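Local coordinates for alpha-n-acetylglucosaminidase family protein (Clostridium perfringens, PDB 4A41) that binds galactose through a family 32 carbohydrate-binding module, probably helping to bring the parent family 89 alpha-N-acetylglucosaminidase to its glycan substrates, at residues T74-G79 / A137-L142; I83-Y88 / L127-F132. All coordinates share one frame; numbering follows the deposited sequence.

Interaction 1 (T74-G79 / A137-L142)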
loop_
_atom_site.group_PDB
_atom_site.type_symbol
_atom_site.label_atom_id
_atom_site.label_comp_id
_atom_site.label_asym_id
_atom_site.label_seq_id
_atom_site.Cartn_x
_atom_site.Cartn_y
_atom_site.Cartn_z
ATOM N N THR A 74 -1.238 5.113 3.201
ATOM C CA THR A 74 -0.151 6.094 3.027
ATOM C C THR A 74 1.042 5.720 3.904
ATOM O O THR A 74 0.884 5.437 5.104
ATOM C CB THR A 74 -0.633 7.508 3.403
ATOM O OG1 THR A 74 -1.680 7.880 2.514
ATOM C CG2 THR A 74 0.513 8.521 3.268
ATOM N N LEU A 75 2.231 5.744 3.298
ATOM C CA LEU A 75 3.468 5.574 4.036
ATOM C C LEU A 75 4.160 6.919 4.155
ATOM O O LEU A 75 4.545 7.516 3.132
ATOM C CB LEU A 75 4.359 4.569 3.297
ATOM C CG LEU A 75 3.721 3.220 2.962
ATOM C CD1 LEU A 75 4.792 2.351 2.296
ATOM C CD2 LEU A 75 3.084 2.540 4.187
ATOM N N GLU A 76 4.318 7.388 5.390
ATOM C CA GLU A 76 5.185 8.543 5.654
ATOM C C GLU A 76 6.596 7.964 5.761
ATOM O O GLU A 76 6.852 7.085 6.596
ATOM C CB GLU A 76 4.759 9.240 6.928
ATOM C CG GLU A 76 5.553 10.513 7.262
ATOM C CD GLU A 76 6.687 10.214 8.201
ATOM O OE1 GLU A 76 6.427 9.696 9.321
ATOM O OE2 GLU A 76 7.851 10.519 7.851
ATOM N N LEU A 77 7.496 8.459 4.916
ATOM C CA LEU A 77 8.784 7.748 4.642
ATOM C C LEU A 77 9.888 7.880 5.697
ATOM O O LEU A 77 10.832 7.100 5.687
ATOM C CB LEU A 77 9.352 8.185 3.275
ATOM C CG LEU A 77 8.467 7.901 2.044
ATOM C CD1 LEU A 77 9.181 8.340 0.809
ATOM C CD2 LEU A 77 8.142 6.418 1.932
ATOM N N GLY A 78 9.781 8.908 6.535
ATOM C CA GLY A 78 10.827 9.215 7.500
ATOM C C GLY A 78 11.859 10.174 6.958
ATOM O O GLY A 78 12.939 10.318 7.544
ATOM N N GLY A 79 11.540 10.831 5.854
ATOM C CA GLY A 79 12.388 11.843 5.235
ATOM C C GLY A 79 11.824 12.196 3.871
ATOM O O GLY A 79 10.758 11.672 3.451
ATOM N N ALA A 137 9.564 12.866 -2.479
ATOM C CA ALA A 137 8.370 12.544 -1.682
ATOM C C ALA A 137 8.720 12.393 -0.219
ATOM O O ALA A 137 9.743 11.783 0.103
ATOM C CB ALA A 137 7.726 11.223 -2.184
ATOM N N THR A 138 7.845 12.896 0.652
ATOM C CA THR A 138 7.855 12.523 2.071
ATOM C C THR A 138 6.823 11.457 2.403
ATOM O O THR A 138 6.899 10.817 3.465
ATOM C CB THR A 138 7.568 13.730 2.994
ATOM O OG1 THR A 138 6.350 14.393 2.604
ATOM C CG2 THR A 138 8.731 14.736 2.902
ATOM N N HIS A 139 5.871 11.254 1.489
ATOM C CA HIS A 139 4.752 10.318 1.692
ATOM C C HIS A 139 4.439 9.675 0.362
ATOM O O HIS A 139 4.488 10.335 -0.686
ATOM C CB HIS A 139 3.457 11.034 2.123
ATOM C CG HIS A 139 3.537 11.731 3.445
ATOM N ND1 HIS A 139 4.296 12.863 3.653
ATOM C CD2 HIS A 139 2.916 11.474 4.622
ATOM C CE1 HIS A 139 4.166 13.253 4.908
ATOM N NE2 HIS A 139 3.342 12.421 5.522
ATOM N N VAL A 140 4.070 8.394 0.408
ATOM C CA VAL A 140 3.591 7.647 -0.745
ATOM C C VAL A 140 2.259 6.999 -0.409
ATOM O O VAL A 140 2.134 6.365 0.631
ATOM C CB VAL A 140 4.612 6.547 -1.161
ATOM C CG1 VAL A 140 4.093 5.706 -2.333
ATOM C CG2 VAL A 140 5.945 7.178 -1.506
ATOM N N LYS A 141 1.283 7.173 -1.297
ATOM C CA LYS A 141 -0.072 6.692 -1.060
ATOM C C LYS A 141 -0.420 5.702 -2.163
ATOM O O LYS A 141 -0.391 6.005 -3.372
ATOM C CB LYS A 141 -1.087 7.845 -1.025
ATOM C CG LYS A 141 -2.545 7.353 -0.912
ATOM C CD LYS A 141 -3.588 8.470 -1.086
ATOM C CE LYS A 141 -3.438 9.584 -0.069
ATOM N NZ LYS A 141 -4.616 10.519 -0.249
ATOM N N LEU A 142 -0.758 4.497 -1.751
ATOM C CA LEU A 142 -1.289 3.495 -2.675
ATOM C C LEU A 142 -2.823 3.486 -2.609
ATOM O O LEU A 142 -3.402 3.216 -1.544
ATOM C CB LEU A 142 -0.756 2.085 -2.372
ATOM C CG LEU A 142 -1.322 0.966 -3.261
ATOM C CD1 LEU A 142 -0.953 1.132 -4.723
ATOM C CD2 LEU A 142 -0.827 -0.389 -2.708
HETATM O O HOH W 1 8.500 11.681 5.742
#

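Interaction 2 (I83-Y88 / L127-F132)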
loop_
_atom_site.group_PDB
_atom_site.type_symbol
_atom_site.label_atom_id
_atom_site.label_comp_id
_atom_site.label_asym_id
_atom_site.label_seq_id
_atom_site.Cartn_x
_atom_site.Cartn_y
_atom_site.Cartn_z
ATOM N N ILE A 83 12.502 9.135 -4.973
ATOM C CA ILE A 83 12.085 7.747 -5.103
ATOM C C ILE A 83 11.857 7.369 -6.546
ATOM O O ILE A 83 11.486 8.220 -7.373
ATOM C CB ILE A 83 10.827 7.455 -4.224
ATOM C CG1 ILE A 83 9.619 8.302 -4.652
ATOM C CG2 ILE A 83 11.180 7.601 -2.735
ATOM C CD1 ILE A 83 8.244 7.748 -4.142
ATOM N N ASN A 84 12.052 6.093 -6.856
ATOM C CA ASN A 84 11.882 5.666 -8.246
ATOM C C ASN A 84 11.263 4.305 -8.424
ATOM O O ASN A 84 11.121 3.863 -9.545
ATOM C CB ASN A 84 13.231 5.721 -8.957
ATOM C CG ASN A 84 14.273 5.000 -8.201
ATOM O OD1 ASN A 84 14.141 3.802 -7.924
ATOM N ND2 ASN A 84 15.291 5.750 -7.742
ATOM N N LYS A 85 10.942 3.619 -7.323
ATOM C CA LYS A 85 10.322 2.297 -7.447
ATOM C C LYS A 85 9.446 2.027 -6.218
ATOM O O LYS A 85 9.693 2.569 -5.136
ATOM C CB LYS A 85 11.416 1.226 -7.628
ATOM C CG LYS A 85 10.899 -0.216 -7.775
ATOM C CD LYS A 85 12.035 -1.150 -8.199
ATOM C CE LYS A 85 12.898 -1.603 -7.051
ATOM N NZ LYS A 85 13.786 -2.782 -7.413
ATOM N N PHE A 86 8.428 1.202 -6.416
ATOM C CA PHE A 86 7.494 0.836 -5.364
ATOM C C PHE A 86 7.088 -0.602 -5.573
ATOM O O PHE A 86 6.799 -0.987 -6.705
ATOM C CB PHE A 86 6.259 1.751 -5.431
ATOM C CG PHE A 86 5.203 1.431 -4.391
ATOM C CD1 PHE A 86 5.228 2.047 -3.136
ATOM C CD2 PHE A 86 4.138 0.566 -4.699
ATOM C CE1 PHE A 86 4.253 1.795 -2.201
ATOM C CE2 PHE A 86 3.146 0.288 -3.748
ATOM C CZ PHE A 86 3.205 0.892 -2.502
ATOM N N THR A 87 7.068 -1.415 -4.515
ATOM C CA THR A 87 6.610 -2.792 -4.703
ATOM C C THR A 87 5.444 -3.089 -3.784
ATOM O O THR A 87 5.398 -2.599 -2.642
ATOM C CB THR A 87 7.735 -3.838 -4.492
ATOM O OG1 THR A 87 8.234 -3.772 -3.138
ATOM C CG2 THR A 87 8.893 -3.605 -5.516
ATOM N N TYR A 88 4.491 -3.858 -4.327
ATOM C CA TYR A 88 3.308 -4.293 -3.612
ATOM C C TYR A 88 3.340 -5.809 -3.567
ATOM O O TYR A 88 3.290 -6.451 -4.625
ATOM C CB TYR A 88 2.056 -3.791 -4.365
ATOM C CG TYR A 88 0.761 -4.490 -4.016
ATOM C CD1 TYR A 88 0.191 -4.356 -2.756
ATOM C CD2 TYR A 88 0.125 -5.296 -4.954
ATOM C CE1 TYR A 88 -1.019 -5.000 -2.440
ATOM C CE2 TYR A 88 -1.080 -5.963 -4.631
ATOM C CZ TYR A 88 -1.630 -5.807 -3.371
ATOM O OH TYR A 88 -2.818 -6.424 -3.023
ATOM N N LEU A 127 4.495 -10.555 -6.588
ATOM C CA LEU A 127 4.990 -9.199 -6.332
ATOM C C LEU A 127 4.683 -8.321 -7.522
ATOM O O LEU A 127 4.946 -8.706 -8.694
ATOM C CB LEU A 127 6.506 -9.208 -6.096
ATOM C CG LEU A 127 7.132 -7.887 -5.651
ATOM C CD1 LEU A 127 6.708 -7.555 -4.202
ATOM C CD2 LEU A 127 8.652 -7.935 -5.786
ATOM N N LYS A 128 4.131 -7.147 -7.241
ATOM C CA LYS A 128 3.835 -6.169 -8.282
ATOM C C LYS A 128 4.801 -5.003 -8.104
ATOM O O LYS A 128 4.887 -4.390 -7.021
ATOM C CB LYS A 128 2.378 -5.664 -8.218
ATOM C CG LYS A 128 1.268 -6.743 -8.238
ATOM C CD LYS A 128 1.481 -7.763 -9.396
ATOM C CE LYS A 128 0.234 -8.669 -9.573
ATOM N NZ LYS A 128 -0.110 -9.432 -8.297
ATOM N N THR A 129 5.518 -4.669 -9.180
ATOM C CA THR A 129 6.531 -3.621 -9.110
ATOM C C THR A 129 6.186 -2.442 -10.009
ATOM O O THR A 129 5.823 -2.619 -11.193
ATOM C CB THR A 129 7.904 -4.202 -9.532
ATOM O OG1 THR A 129 8.250 -5.266 -8.643
ATOM C CG2 THR A 129 9.000 -3.146 -9.525
ATOM N N LEU A 130 6.317 -1.252 -9.440
ATOM C CA LEU A 130 6.170 0.010 -10.200
ATOM C C LEU A 130 7.505 0.692 -10.266
ATOM O O LEU A 130 8.214 0.798 -9.272
ATOM C CB LEU A 130 5.146 0.945 -9.553
ATOM C CG LEU A 130 3.744 0.354 -9.328
ATOM C CD1 LEU A 130 2.895 1.283 -8.494
ATOM C CD2 LEU A 130 3.079 0.045 -10.666
ATOM N N LYS A 131 7.862 1.152 -11.467
ATOM C CA LYS A 131 9.096 1.933 -11.662
ATOM C C LYS A 131 8.694 3.201 -12.356
ATOM O O LYS A 131 7.929 3.169 -13.322
ATOM C CB LYS A 131 10.084 1.173 -12.536
ATOM C CG LYS A 131 10.560 -0.089 -11.865
ATOM C CD LYS A 131 11.282 -0.966 -12.857
ATOM C CE LYS A 131 11.983 -2.086 -12.108
ATOM N NZ LYS A 131 12.933 -2.813 -13.011
ATOM N N PHE A 132 9.175 4.332 -11.869
ATOM C CA PHE A 132 8.672 5.608 -12.385
ATOM C C PHE A 132 9.764 6.672 -12.346
ATOM O O PHE A 132 10.772 6.495 -11.682
ATOM C CB PHE A 132 7.446 6.073 -11.561
ATOM C CG PHE A 132 7.569 5.766 -10.091
ATOM C CD1 PHE A 132 8.337 6.578 -9.248
ATOM C CD2 PHE A 132 6.945 4.634 -9.564
ATOM C CE1 PHE A 132 8.477 6.267 -7.890
ATOM C CE2 PHE A 132 7.081 4.310 -8.208
ATOM C CZ PHE A 132 7.826 5.116 -7.368
#

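Interaction 1 (T74-G79 / A137-L142)
Glu76 and His139 sit opposite each other as a non-hydrogen-bonded antiparallel pair, and the Glu76 side chain crosses the imidazole obliquely. CG of Glu76 comes within 3.4 Å of NE2 of His139, and the carboxylate and ring planes stand 60° apart. CA of Glu76 adds an off-centre CH-pi contact, 4.3 Å from the centroid of the His139 ring. With CG anti to the backbone N (chi1 -177°) and the chain then bent about CB-CG (chi2 -95°), Glu76 curls its OE2 back to the N-H of Gly78, which meets the carboxylate from above its plane. ND1, the other nitrogen of the His139 ring, is held by OG1 of Thr138 in a 2.8 Å hydrogen bond within the ring plane, and that hydroxyl also bonds to the carbonyl of Ser107. At the ring edge lies CG2 of Thr74, whose OG1 rests against CE of Lys141 at 3.6 Å.

Leu75, Leu77 and Val140 turn into the interior, with CD1 of Leu77 touching CG2 of Val140 at 4.1 Å. Between the strands, Leu75 and Val140 exchange two backbone hydrogen bonds, and Leu77 N reaches Thr138 O at 2.8 Å. A water also donates to Thr138 O.

Thr138 and His139 together face Ser107 in a classic beta bulge, here at a corner of the five-stranded sheet of an F5/8 type C (discoidin-like) beta-sandwich.

Interaction 2 (I83-Y88 / L127-F132)
Leu127 starts the segment by laying CD1 against the carbonyl O of Tyr88, 3.6 Å away, just before the strand proper. Lys128 then exchanges two backbone hydrogen bonds with Tyr88, and its CG meets CD2 of Tyr88 at 3.8 Å, at the edge of the ring. Farther out the two side chains part company: NZ of Lys128 bonds to the carbonyl of Ser126, while the Tyr88 hydroxyl bonds to Ser153 and Ile99. Thr129 turns to the other face, its OG1 3.6 Å from CG2 of Thr87. Leu130 returns to the interior beside Phe86, both pointing the same way, its CD1 4.1 Å from CD2 of Phe86; the two also exchange a pair of backbone hydrogen bonds. Lys131 runs alongside Lys85, aliphatic parts together, NZ of Lys131 5.7 Å from NZ of Lys85.

Phe132 closes the row. With chi1 at 37°, its ring swings back under the neighbouring strand, so that C of Asn84 lies 3.4 Å above one face, toward the rim, and CB of Phe86 meets the edge. The Phe132 N-H reaches Asn84 O from above the carbonyl plane.

Alternating inward and outward side chains mark this as antiparallel pairing with the outermost strand, 128-137, of the four-stranded sheet of the discoidin-like beta-sandwich.

How the interactions relate
The two contacts lie in the two facing sheets of one beta-sandwich, their centres about 13 Å apart. Interaction 1 joins strands 71-77 and 139-144 of the five-stranded sheet; interaction 2 joins 80-89 and 128-137 of the other. Along the chain, interaction 2 is nested inside interaction 1, because each strand of one pair is followed or preceded directly by a strand of the other, with corners at 78-79 and 138. The layers meet where CG2 of Val140 packs on CD1 of Ile83 at 3.5 Å, and Leu142 on Tyr88. Together they form part of the core of the module, whose galactose pocket is built from other residues.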